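Local coordinates for protein hypothetical methylmalonyl-CoA decarboxylase alpha subunit (Sulfolobus tokodaii, PDB 1X0U) that is of unestablished function but is probably a carboxyl transferase subunit of the ClpP/crotonase clan, assembled from six chains, at residues A[44-49]-A[130-135]; A[57-62]-A[112-117]; A[86-91]-A[248-253]; A[190-195]-A[235-240]; A[305-310]-A[317-322]. All coordinates share one frame; numbering follows the deposited sequence.

Contact 1: A[44-49]-A[130-135]; sequences ERLALL and VGINDS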
# COMPACT_ATOMS: atom_id res chain seq x y z
N GLU A 44 44.71 10.08 -0.33
CA GLU A 44 45.35 9.47 0.83
C GLU A 44 44.30 9.26 1.94
O GLU A 44 44.32 8.25 2.65
CB GLU A 44 46.52 10.35 1.33
CG GLU A 44 47.63 10.50 0.30
CD GLU A 44 48.73 11.47 0.71
OE1 GLU A 44 48.42 12.52 1.33
OE2 GLU A 44 49.90 11.20 0.40
N ARG A 45 43.37 10.20 2.07
CA ARG A 45 42.33 10.07 3.08
C ARG A 45 41.40 8.90 2.74
O ARG A 45 41.00 8.14 3.62
CB ARG A 45 41.52 11.37 3.16
CG ARG A 45 42.30 12.55 3.71
CD ARG A 45 41.72 13.86 3.21
NE ARG A 45 42.26 15.01 3.93
CZ ARG A 45 41.98 16.27 3.61
NH1 ARG A 45 41.17 16.55 2.58
NH2 ARG A 45 42.47 17.26 4.33
N LEU A 46 41.07 8.74 1.46
CA LEU A 46 40.20 7.64 1.03
C LEU A 46 40.87 6.28 1.26
O LEU A 46 40.24 5.35 1.75
CB LEU A 46 39.83 7.77 -0.46
CG LEU A 46 38.86 8.87 -0.94
CD1 LEU A 46 38.80 8.82 -2.46
CD2 LEU A 46 37.46 8.65 -0.36
N ALA A 47 42.15 6.16 0.91
CA ALA A 47 42.84 4.89 1.11
C ALA A 47 42.83 4.51 2.59
O ALA A 47 42.77 3.33 2.93
CB ALA A 47 44.29 4.96 0.58
N LEU A 48 42.92 5.50 3.47
CA LEU A 48 42.90 5.25 4.91
C LEU A 48 41.52 4.71 5.32
O LEU A 48 41.41 3.69 6.00
CB LEU A 48 43.19 6.54 5.69
CG LEU A 48 44.57 6.88 6.27
CD1 LEU A 48 45.59 5.78 6.00
CD2 LEU A 48 45.04 8.20 5.68
N LEU A 49 40.47 5.40 4.87
CA LEU A 49 39.09 5.04 5.20
C LEU A 49 38.58 3.69 4.70
O LEU A 49 37.94 2.95 5.45
CB LEU A 49 38.14 6.13 4.70
CG LEU A 49 36.64 5.82 4.80
CD1 LEU A 49 36.29 5.49 6.24
CD2 LEU A 49 35.82 7.02 4.31
N VAL A 130 30.00 9.18 3.15
CA VAL A 130 30.79 10.07 3.97
C VAL A 130 31.47 11.04 3.01
O VAL A 130 32.11 10.63 2.03
CB VAL A 130 31.85 9.33 4.86
CG1 VAL A 130 31.60 7.83 4.86
CG2 VAL A 130 33.25 9.69 4.43
N GLY A 131 31.29 12.32 3.28
CA GLY A 131 31.89 13.34 2.45
C GLY A 131 33.09 13.96 3.13
O GLY A 131 32.96 14.64 4.14
N ILE A 132 34.27 13.70 2.58
CA ILE A 132 35.50 14.25 3.12
C ILE A 132 35.71 15.61 2.44
O ILE A 132 36.29 15.71 1.34
CB ILE A 132 36.69 13.31 2.84
CG1 ILE A 132 36.30 11.87 3.20
CG2 ILE A 132 37.89 13.73 3.68
CD1 ILE A 132 37.39 10.85 2.91
N ASN A 133 35.23 16.65 3.10
CA ASN A 133 35.31 18.02 2.59
C ASN A 133 36.67 18.69 2.70
O ASN A 133 37.39 18.50 3.67
CB ASN A 133 34.26 18.87 3.30
CG ASN A 133 32.85 18.59 2.80
OD1 ASN A 133 32.38 17.44 2.81
ND2 ASN A 133 32.16 19.64 2.37
N ASP A 134 37.01 19.48 1.68
CA ASP A 134 38.27 20.22 1.62
C ASP A 134 38.09 21.17 0.43
O ASP A 134 38.77 21.05 -0.59
CB ASP A 134 39.45 19.29 1.37
CG ASP A 134 40.78 19.90 1.79
OD1 ASP A 134 40.81 21.13 2.04
OD2 ASP A 134 41.79 19.16 1.86
N SER A 135 37.16 22.10 0.58
CA SER A 135 36.83 23.05 -0.46
C SER A 135 36.75 24.47 0.06
O SER A 135 36.16 24.71 1.10
CB SER A 135 35.48 22.67 -1.08
OG SER A 135 35.04 23.64 -2.02
O HOH W 1 39.23 15.19 0.89
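R45 on helix 42-49 meets D134, which lies just beyond the end of strand 129-133, in a salt bridge where NH1 stands 2.8 Å from OD2. The two flat groups do not lie in a common plane. Guanidinium and carboxylate are turned 41° against each other, and OD2 is approached on its anti side but tilted out of the carboxylate plane. A weak second bond brings NH2 of R45 to the same D134 OD2 at 3.2 Å, so one carboxylate oxygen takes both arms of the fork. Further polar partners divide the load: K39 pairs with D134 OD1, Q34 also donates to OD2, and R45 NE pairs with E239. A water also joins in, accepting from R45 NH1 at 2.9 Å and donating to I132 O at 3.0 Å, and it ties the arginine to the backbone of the strand.

The apolar part is carried by I132 and two leucines. R45 is stretched out from CG to NE (chi3 168°), and its CD passes I132 CG2 at 3.9 Å before the polar end is reached. The other branch of I132 ends in CD1, 3.9 Å from L46 CD2. One turn on from R45, L49 CD2 and V130 CG2 meet tip to tip at 3.7 Å.

Segment 44-49 of the helix runs roughly antiparallel to strand residues 130-133, their axes 148° apart, in a buried layer of helix on sheet. Strand 81-88 supplies V82 against L46 and V88 against L49, strand 91-98 touches L46 and V130, and helix 239-252 packs I243 and T246 on L49.

Contact 2: A[57-62]-A[112-117]; sequences EIMTFA and ANKIVR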
# COMPACT_ATOMS: atom_id res chain seq x y z
N GLU A 57 36.15 4.11 -8.23
CA GLU A 57 35.87 5.47 -8.65
C GLU A 57 34.98 5.58 -9.88
O GLU A 57 35.09 4.80 -10.81
CB GLU A 57 37.21 6.20 -8.87
CG GLU A 57 37.11 7.62 -9.38
CD GLU A 57 38.42 8.37 -9.22
OE1 GLU A 57 39.48 7.72 -9.22
OE2 GLU A 57 38.40 9.61 -9.11
N ILE A 58 34.07 6.56 -9.85
CA ILE A 58 33.18 6.80 -10.97
C ILE A 58 33.50 8.20 -11.49
O ILE A 58 33.91 9.07 -10.71
CB ILE A 58 31.69 6.76 -10.55
CG1 ILE A 58 31.41 7.82 -9.48
CG2 ILE A 58 31.32 5.38 -10.04
CD1 ILE A 58 29.99 7.79 -8.94
N MET A 59 33.30 8.42 -12.79
CA MET A 59 33.56 9.72 -13.41
C MET A 59 34.92 10.28 -13.04
O MET A 59 35.04 11.45 -12.70
CB MET A 59 32.46 10.71 -13.03
CG MET A 59 31.11 10.41 -13.66
SD MET A 59 29.74 11.13 -12.73
CE MET A 59 29.64 12.80 -13.41
N THR A 60 35.94 9.44 -13.11
CA THR A 60 37.30 9.85 -12.76
C THR A 60 37.93 10.86 -13.72
O THR A 60 38.72 11.70 -13.30
CB THR A 60 38.22 8.62 -12.63
OG1 THR A 60 39.48 8.89 -13.26
CG2 THR A 60 37.58 7.41 -13.26
N PHE A 61 37.60 10.78 -15.01
CA PHE A 61 38.17 11.72 -15.97
C PHE A 61 37.28 12.92 -16.26
O PHE A 61 37.70 13.86 -16.93
CB PHE A 61 38.50 11.00 -17.27
CG PHE A 61 39.68 10.07 -17.18
CD1 PHE A 61 39.54 8.71 -17.44
CD2 PHE A 61 40.95 10.56 -16.88
CE1 PHE A 61 40.64 7.85 -17.40
CE2 PHE A 61 42.06 9.71 -16.84
CZ PHE A 61 41.90 8.35 -17.10
N ALA A 62 36.05 12.90 -15.74
CA ALA A 62 35.11 13.99 -15.97
C ALA A 62 35.72 15.36 -15.68
O ALA A 62 36.26 15.58 -14.61
CB ALA A 62 33.86 13.79 -15.12
N ALA A 112 30.06 19.17 -8.72
CA ALA A 112 28.82 18.92 -8.00
C ALA A 112 28.09 17.67 -8.50
O ALA A 112 27.69 16.82 -7.70
CB ALA A 112 27.90 20.13 -8.10
N ASN A 113 27.93 17.54 -9.81
CA ASN A 113 27.24 16.38 -10.36
C ASN A 113 27.89 15.04 -10.00
O ASN A 113 27.20 14.02 -9.89
CB ASN A 113 27.07 16.51 -11.88
CG ASN A 113 26.26 17.73 -12.26
OD1 ASN A 113 25.32 18.10 -11.55
ND2 ASN A 113 26.60 18.36 -13.38
N LYS A 114 29.21 15.02 -9.83
CA LYS A 114 29.88 13.78 -9.45
C LYS A 114 29.44 13.41 -8.03
O LYS A 114 29.17 12.25 -7.73
CB LYS A 114 31.39 13.95 -9.48
CG LYS A 114 31.97 14.13 -10.89
CD LYS A 114 33.49 14.21 -10.86
CE LYS A 114 34.10 12.88 -10.42
NZ LYS A 114 35.59 12.96 -10.27
N ILE A 115 29.35 14.41 -7.16
CA ILE A 115 28.92 14.17 -5.79
C ILE A 115 27.45 13.72 -5.80
O ILE A 115 27.09 12.76 -5.13
CB ILE A 115 29.07 15.45 -4.93
CG1 ILE A 115 30.56 15.80 -4.79
CG2 ILE A 115 28.46 15.24 -3.54
CD1 ILE A 115 30.82 16.98 -3.85
N VAL A 116 26.63 14.42 -6.58
CA VAL A 116 25.20 14.11 -6.71
C VAL A 116 25.02 12.67 -7.18
O VAL A 116 24.18 11.94 -6.65
CB VAL A 116 24.51 15.08 -7.72
CG1 VAL A 116 23.11 14.57 -8.10
CG2 VAL A 116 24.40 16.47 -7.12
N ARG A 117 25.83 12.27 -8.16
CA ARG A 117 25.76 10.92 -8.72
C ARG A 117 26.11 9.87 -7.66
O ARG A 117 25.54 8.78 -7.66
CB ARG A 117 26.70 10.82 -9.93
CG ARG A 117 27.10 9.41 -10.34
CD ARG A 117 25.94 8.51 -10.71
NE ARG A 117 25.24 8.94 -11.92
CZ ARG A 117 24.37 8.19 -12.58
NH1 ARG A 117 24.09 6.97 -12.14
NH2 ARG A 117 23.76 8.66 -13.67
O HOH W 2 35.87 10.50 -9.06
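K114 of helix 109-125 runs alongside M59 in the loop that follows strand 56-57, a helix-to-loop packing at the edge of the crotonase-type first half of the chain. From CB the lysine extends, and its CG lies 3.7 Å from M59 CE. The two chains slide past each other in opposite directions. CD comes next, 4.3 Å from A62 CB, and a bend at chi3 (66°) turns the remainder of the chain toward the loop backbone. CE lies near M59 CB, though its exact placement is doubtful.

The ammonium end is held mainly by residues outside the two segments: NZ bonds to the backbone oxygens of V81 and G78. It also donates to a water at 2.8 Å, which lies 2.7 Å from E57 OE2 and 2.9 Å from I58 O. E57 itself is paired with R43, so the water sits between the lysine and an acid that already has a partner of its own.

R117, one helical turn on, also meets M59. The methionine chain crosses it at about a right angle, SD against CG. Around the contact, I58, M59 and F61 also pack on a second subunit, another copy of this protein, and T60 makes backbone bonds to it. The loop is therefore clasped between its own helix and that neighbour. I58 also reaches R117, its CD1 touching R117 CG at 3.6 Å.

Contact 3: A[86-91]-A[248-253]; sequences GKVDGR and RLLSYL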
# COMPACT_ATOMS: atom_id res chain seq x y z
N GLY A 86 33.40 1.90 -1.76
CA GLY A 86 34.31 0.84 -1.36
C GLY A 86 33.74 0.13 -0.14
O GLY A 86 32.55 0.23 0.17
N LYS A 87 34.60 -0.59 0.57
CA LYS A 87 34.19 -1.31 1.76
C LYS A 87 34.85 -0.66 2.96
O LYS A 87 36.03 -0.29 2.91
CB LYS A 87 34.64 -2.78 1.67
CG LYS A 87 33.53 -3.82 1.50
CD LYS A 87 32.81 -3.68 0.19
CE LYS A 87 31.83 -4.83 -0.04
NZ LYS A 87 32.50 -6.12 -0.39
N VAL A 88 34.09 -0.49 4.04
CA VAL A 88 34.61 0.04 5.29
C VAL A 88 34.21 -1.06 6.25
O VAL A 88 33.04 -1.22 6.56
CB VAL A 88 33.93 1.37 5.72
CG1 VAL A 88 34.55 1.85 7.02
CG2 VAL A 88 34.08 2.43 4.65
N ASP A 89 35.18 -1.85 6.70
CA ASP A 89 34.92 -2.98 7.59
C ASP A 89 34.02 -4.01 6.93
O ASP A 89 33.14 -4.58 7.56
CB ASP A 89 34.31 -2.49 8.91
CG ASP A 89 35.31 -1.75 9.78
OD1 ASP A 89 36.38 -2.33 10.06
OD2 ASP A 89 35.04 -0.59 10.17
N GLY A 90 34.24 -4.24 5.64
CA GLY A 90 33.46 -5.21 4.89
C GLY A 90 32.06 -4.76 4.50
O GLY A 90 31.31 -5.51 3.88
N ARG A 91 31.71 -3.52 4.84
CA ARG A 91 30.39 -2.99 4.52
C ARG A 91 30.52 -1.92 3.44
O ARG A 91 31.46 -1.13 3.45
CB ARG A 91 29.75 -2.39 5.77
CG ARG A 91 29.63 -3.38 6.92
CD ARG A 91 29.13 -2.71 8.19
NE ARG A 91 27.76 -2.21 8.06
CZ ARG A 91 27.21 -1.33 8.89
NH1 ARG A 91 27.93 -0.85 9.91
NH2 ARG A 91 25.95 -0.96 8.74
N ARG A 248 34.37 4.18 13.38
CA ARG A 248 33.75 3.79 14.64
C ARG A 248 32.28 4.21 14.65
O ARG A 248 31.41 3.46 15.12
CB ARG A 248 34.48 4.44 15.81
CG ARG A 248 34.06 3.87 17.16
CD ARG A 248 34.65 4.63 18.33
NE ARG A 248 34.04 4.18 19.58
CZ ARG A 248 34.13 4.83 20.73
NH1 ARG A 248 34.80 5.97 20.80
NH2 ARG A 248 33.54 4.35 21.82
N LEU A 249 32.00 5.39 14.12
CA LEU A 249 30.63 5.88 14.05
C LEU A 249 29.81 4.94 13.18
O LEU A 249 28.74 4.48 13.58
CB LEU A 249 30.60 7.29 13.46
CG LEU A 249 29.22 7.94 13.34
CD1 LEU A 249 28.55 7.93 14.72
CD2 LEU A 249 29.36 9.37 12.80
N LEU A 250 30.32 4.63 11.99
CA LEU A 250 29.61 3.73 11.08
C LEU A 250 29.32 2.37 11.72
O LEU A 250 28.26 1.78 11.47
CB LEU A 250 30.43 3.50 9.80
CG LEU A 250 30.46 4.63 8.77
CD1 LEU A 250 31.55 4.33 7.75
CD2 LEU A 250 29.09 4.78 8.10
N SER A 251 30.25 1.89 12.55
CA SER A 251 30.07 0.59 13.21
C SER A 251 28.81 0.56 14.06
O SER A 251 28.28 -0.50 14.33
CB SER A 251 31.29 0.24 14.08
OG SER A 251 31.38 1.07 15.23
N TYR A 252 28.33 1.73 14.49
CA TYR A 252 27.13 1.78 15.33
C TYR A 252 25.84 1.94 14.51
O TYR A 252 24.73 1.75 15.03
CB TYR A 252 27.21 2.94 16.32
CG TYR A 252 28.15 2.73 17.49
CD1 TYR A 252 27.85 1.82 18.51
CD2 TYR A 252 29.33 3.46 17.59
CE1 TYR A 252 28.70 1.64 19.59
CE2 TYR A 252 30.19 3.28 18.67
CZ TYR A 252 29.87 2.38 19.66
OH TYR A 252 30.74 2.20 20.70
N LEU A 253 25.98 2.28 13.23
CA LEU A 253 24.81 2.52 12.40
C LEU A 253 24.48 1.45 11.36
O LEU A 253 25.35 0.69 10.93
CB LEU A 253 24.98 3.87 11.69
CG LEU A 253 25.59 4.99 12.55
CD1 LEU A 253 25.77 6.25 11.73
CD2 LEU A 253 24.70 5.26 13.74
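R91 holds the C-terminal end of helix 239-252 and the residue after it by backbone carbonyls. Both terminal nitrogens converge on L253 O, NH2 at 2.8 Å and NH1 at 3.2 Å, and the oxygen lies only 4° out of the guanidinium plane. The NH2 bond is the straighter, with an N-H...O angle of 157°, and it uses a lone pair in the carbonyl plane. NH1 adds a weak bond to L250 O at 3.1 Å. An arginine whose edge meets carbonyls at the C-terminal end of a helix may also be favoured by the helix dipole.

The apolar partner of this grip is V88 CG1, which meets L250 CD1 at 4.0 Å; the two side chains cross at about a right angle.

In the second shell, R91 is placed by a type I' turn from V88 to R91. Its ends are pinned by V88 N to R91 O at 2.8 Å and R91 N to V88 O at 3.2 Å. D51 accepts from the amides of D89 and G90 in the turn. A bend at chi3 (66°) then directs the guanidinium toward the helix, and S255 takes a further bond from NH2. The carbonyl of L250 is also used by L253 N, at 2.9 Å, within the closing turn of the helix. K87 in the hairpin pairs with E503 of a second subunit.

The contact therefore joins the hairpin of strands 81-88 and 91-98 to helix 239-252, whose L249 and Y252 pack in turn against strands 305-307 and 315-322.

Contact 4: A[190-195]-A[235-240]; sequences MIKGDA and MVDSEQ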
# COMPACT_ATOMS: atom_id res chain seq x y z
N MET A 190 35.02 17.29 12.50
CA MET A 190 35.95 18.30 12.05
C MET A 190 37.27 18.25 12.79
O MET A 190 37.31 17.95 13.99
CB MET A 190 35.31 19.68 12.24
CG MET A 190 36.12 20.83 11.70
SD MET A 190 35.13 22.32 11.68
CE MET A 190 36.36 23.56 11.36
N ILE A 191 38.36 18.55 12.08
CA ILE A 191 39.69 18.57 12.66
C ILE A 191 40.01 19.99 13.12
O ILE A 191 39.68 20.95 12.43
CB ILE A 191 40.77 18.14 11.64
CG1 ILE A 191 40.47 16.72 11.12
CG2 ILE A 191 42.16 18.17 12.28
CD1 ILE A 191 39.41 16.66 10.06
N LYS A 192 40.63 20.14 14.28
CA LYS A 192 40.96 21.49 14.72
C LYS A 192 42.36 21.82 14.26
O LYS A 192 43.26 20.98 14.30
CB LYS A 192 40.83 21.66 16.25
CG LYS A 192 41.16 20.46 17.12
CD LYS A 192 40.58 20.67 18.53
CE LYS A 192 40.68 19.42 19.42
NZ LYS A 192 41.96 19.37 20.18
N GLY A 193 42.53 23.04 13.78
CA GLY A 193 43.82 23.49 13.28
C GLY A 193 43.63 24.72 12.41
O GLY A 193 42.51 25.06 12.02
N ASP A 194 44.74 25.37 12.11
CA ASP A 194 44.73 26.57 11.29
C ASP A 194 44.05 26.37 9.94
O ASP A 194 43.38 27.27 9.45
CB ASP A 194 46.16 27.05 11.05
CG ASP A 194 46.21 28.31 10.21
OD1 ASP A 194 45.79 29.37 10.71
OD2 ASP A 194 46.64 28.23 9.04
N ALA A 195 44.25 25.19 9.35
CA ALA A 195 43.71 24.83 8.04
C ALA A 195 42.24 24.39 7.99
O ALA A 195 41.71 24.14 6.90
CB ALA A 195 44.56 23.75 7.44
N MET A 235 34.87 16.84 17.43
CA MET A 235 36.07 17.62 17.16
C MET A 235 37.25 16.71 17.41
O MET A 235 37.32 16.05 18.43
CB MET A 235 36.15 18.85 18.06
CG MET A 235 37.43 19.63 17.87
SD MET A 235 37.33 21.25 18.63
CE MET A 235 37.36 20.80 20.39
N VAL A 236 38.19 16.68 16.47
CA VAL A 236 39.35 15.82 16.60
C VAL A 236 40.66 16.54 16.27
O VAL A 236 40.66 17.62 15.68
CB VAL A 236 39.18 14.58 15.69
CG1 VAL A 236 39.13 15.01 14.23
CG2 VAL A 236 40.27 13.62 15.93
N ASP A 237 41.78 15.93 16.66
CA ASP A 237 43.10 16.51 16.45
C ASP A 237 43.72 16.25 15.09
O ASP A 237 44.54 17.05 14.62
CB ASP A 237 44.05 16.01 17.52
CG ASP A 237 43.66 16.48 18.90
OD1 ASP A 237 43.91 15.74 19.87
OD2 ASP A 237 43.13 17.61 19.00
N SER A 238 43.37 15.14 14.45
CA SER A 238 43.96 14.85 13.16
C SER A 238 43.02 14.19 12.17
O SER A 238 41.90 13.80 12.50
CB SER A 238 45.18 13.96 13.35
OG SER A 238 44.78 12.64 13.63
N GLU A 239 43.49 14.08 10.94
CA GLU A 239 42.72 13.47 9.88
C GLU A 239 42.65 11.97 10.07
O GLU A 239 41.61 11.36 9.78
CB GLU A 239 43.34 13.86 8.54
CG GLU A 239 42.99 15.28 8.17
CD GLU A 239 43.67 15.77 6.92
OE1 GLU A 239 44.02 14.92 6.06
OE2 GLU A 239 43.85 16.99 6.78
N GLN A 240 43.74 11.36 10.55
CA GLN A 240 43.74 9.93 10.80
C GLN A 240 42.67 9.65 11.85
O GLN A 240 41.94 8.66 11.76
CB GLN A 240 45.09 9.45 11.31
CG GLN A 240 45.13 7.95 11.62
CD GLN A 240 45.01 7.07 10.37
OE1 GLN A 240 44.22 6.12 10.33
NE2 GLN A 240 45.81 7.38 9.35
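M190 stands beside M235 and I191 beside V236, where strands 187-191 and 234-236 run parallel. V236 N donates to M190 O at 2.9 Å, with an N-H...O angle of 158°. K192 N donates to V236 O, also at 2.9 Å. Both carbonyls receive a second, softer partner, since M235 CA lies 3.4 Å from M190 O and I191 CA 3.3 Å from V236 O, each as a CA-H...O contact.

Between these bonds, I191 packs its CG1 on V236 CG1 at 3.8 Å and rests against the carbonyls that follow in the loop, its CG1 being 3.5 Å from S238 O. K192, just past the strand, crosses M235 at about a right angle, in tight packing with CD 3.3 Å from SD. The lysine has CG between its backbone N and carbonyl carbon (chi1 34°) and bends at chi4 (89°), which carries NZ to D237 OD2 in a salt bridge. The modelled length of that bridge is implausibly short and is therefore doubtful.

Beyond the strands, S238 is the N-cap of helix 239-252, OG accepting from E241 N, while E241 also takes D237 N. E239 OE2 bonds to Y196, and OE1 takes the amide of L40 besides R45.

The chemistry is that of a regular parallel pair: the backbone polar atoms named here are satisfied strand to strand, while K192 and D237 bring opposite charges together on the more exposed side.

Contact 5: A[305-310]-A[317-322]; sequences LEVHKH and VGFARI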
# COMPACT_ATOMS: atom_id res chain seq x y z
N LEU A 305 30.52 6.29 22.61
CA LEU A 305 30.93 7.23 21.56
C LEU A 305 30.02 8.43 21.79
O LEU A 305 28.84 8.42 21.42
CB LEU A 305 30.71 6.62 20.16
CG LEU A 305 31.35 7.38 18.98
CD1 LEU A 305 31.00 6.72 17.66
CD2 LEU A 305 30.85 8.79 18.97
N GLU A 306 30.58 9.47 22.40
CA GLU A 306 29.79 10.64 22.72
C GLU A 306 29.65 11.68 21.62
O GLU A 306 30.64 12.20 21.09
CB GLU A 306 30.34 11.31 23.98
CG GLU A 306 29.39 12.35 24.54
CD GLU A 306 29.74 12.75 25.96
OE1 GLU A 306 30.45 11.98 26.63
OE2 GLU A 306 29.31 13.82 26.41
N VAL A 307 28.40 11.98 21.29
CA VAL A 307 28.05 12.95 20.26
C VAL A 307 27.94 14.34 20.91
O VAL A 307 27.41 14.47 22.02
CB VAL A 307 26.68 12.58 19.61
CG1 VAL A 307 26.28 13.62 18.56
CG2 VAL A 307 26.78 11.22 18.97
N HIS A 308 28.44 15.37 20.23
CA HIS A 308 28.40 16.74 20.75
C HIS A 308 29.02 16.82 22.15
O HIS A 308 28.56 17.59 23.00
CB HIS A 308 26.95 17.21 20.82
CG HIS A 308 26.49 17.98 19.62
ND1 HIS A 308 25.19 17.93 19.15
CD2 HIS A 308 27.14 18.86 18.82
CE1 HIS A 308 25.06 18.75 18.13
NE2 HIS A 308 26.23 19.33 17.91
N LYS A 309 30.07 16.04 22.38
CA LYS A 309 30.73 16.01 23.68
C LYS A 309 31.03 17.38 24.28
O LYS A 309 30.74 17.63 25.44
CB LYS A 309 32.02 15.19 23.59
CG LYS A 309 32.63 14.87 24.94
CD LYS A 309 33.83 13.93 24.80
CE LYS A 309 34.48 13.65 26.16
NZ LYS A 309 35.58 12.64 26.06
N HIS A 310 31.57 18.29 23.47
CA HIS A 310 31.94 19.61 23.94
C HIS A 310 30.90 20.72 23.83
O HIS A 310 31.17 21.87 24.19
CB HIS A 310 33.24 20.04 23.26
CG HIS A 310 34.32 19.02 23.38
ND1 HIS A 310 34.95 18.46 22.29
CD2 HIS A 310 34.84 18.41 24.47
CE1 HIS A 310 35.80 17.54 22.70
NE2 HIS A 310 35.75 17.49 24.02
N VAL A 317 24.64 12.66 25.32
CA VAL A 317 24.04 11.79 24.33
C VAL A 317 25.14 11.07 23.58
O VAL A 317 26.19 11.64 23.31
CB VAL A 317 23.15 12.57 23.30
CG1 VAL A 317 21.98 13.25 24.02
CG2 VAL A 317 24.00 13.59 22.51
N GLY A 318 24.89 9.81 23.25
CA GLY A 318 25.89 9.05 22.53
C GLY A 318 25.45 7.64 22.27
O GLY A 318 24.33 7.23 22.63
N PHE A 319 26.34 6.89 21.63
CA PHE A 319 26.09 5.50 21.27
C PHE A 319 26.88 4.55 22.16
O PHE A 319 27.93 4.90 22.70
CB PHE A 319 26.47 5.24 19.81
CG PHE A 319 25.70 6.08 18.81
CD1 PHE A 319 26.35 7.03 18.03
CD2 PHE A 319 24.34 5.89 18.64
CE1 PHE A 319 25.65 7.80 17.10
CE2 PHE A 319 23.63 6.65 17.71
CZ PHE A 319 24.29 7.61 16.93
N ALA A 320 26.37 3.33 22.27
CA ALA A 320 27.02 2.31 23.07
C ALA A 320 26.32 1.01 22.74
O ALA A 320 25.35 0.99 21.98
CB ALA A 320 26.85 2.61 24.56
N ARG A 321 26.81 -0.08 23.30
CA ARG A 321 26.17 -1.35 23.08
C ARG A 321 25.78 -1.91 24.42
O ARG A 321 26.48 -1.71 25.41
CB ARG A 321 27.12 -2.32 22.36
CG ARG A 321 27.20 -2.07 20.87
CD ARG A 321 28.35 -2.82 20.24
NE ARG A 321 28.56 -2.37 18.87
CZ ARG A 321 27.72 -2.60 17.88
NH1 ARG A 321 26.60 -3.28 18.11
NH2 ARG A 321 27.97 -2.13 16.65
N ILE A 322 24.65 -2.60 24.45
CA ILE A 322 24.18 -3.25 25.66
C ILE A 322 23.91 -4.69 25.29
O ILE A 322 22.92 -5.00 24.61
CB ILE A 322 22.91 -2.59 26.21
CG1 ILE A 322 23.27 -1.23 26.82
CG2 ILE A 322 22.26 -3.50 27.24
CD1 ILE A 322 22.12 -0.51 27.47
O HOH W 3 27.20 14.69 24.80
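L305 and F319 lock together as the hydrogen-bonded pair of a beta hairpin, with L305 N to F319 O and F319 N to L305 O both at 2.9 Å. The strands run nearly antiparallel, at 157°. Beside this pair the backbone of G318 forms a hollow, and its bare CA lets L305 O settle 3.2 Å away and E306 CA 4.2 Å away.

One face of the hairpin carries four hydrophobic bumps. V307 wedges between its cross-strand neighbours, CB facing V317 CG2 at 4.1 Å and CG2 meeting F319 CE1 at 4.1 Å. The second approach is oblique to the ring. F319 CG is anti to the carbonyl carbon (chi1 -61°), which lays the ring beside V307. On the opposite face E306 lays its CG on V317 O at 3.5 Å, and its carboxylate pairs with R292.

Two helices pack on the hydrophobic face. Helix 343-358 packs F352 on V317 and F355 on F319, and helix 239-252 brings L249 to both L305 and F319. Strand 325-332 continues the sheet next to strand 315-322, and F234 of strand 234-236 touches L305 and V307.

How the contacts relate
Following the chain, contact 1 opens at helix 42-49 and closes at strand 129-133, and within that span contact 2 opens and closes, linking the loop after strand 56-57 to helix 109-125. Contact 3 starts at 86-91, inside the span of both, and closes only at 248-253, so it crosses them. Contact 4 lies wholly within contact 3's span and ends where helix 239-252 begins. Contact 5 closes a short hairpin in series after all four. Contacts 1 and 3, which touch each other, set helices against the first mixed sheet, and contact 4 joins two of its strands. Helix 239-252 also reaches contact 5.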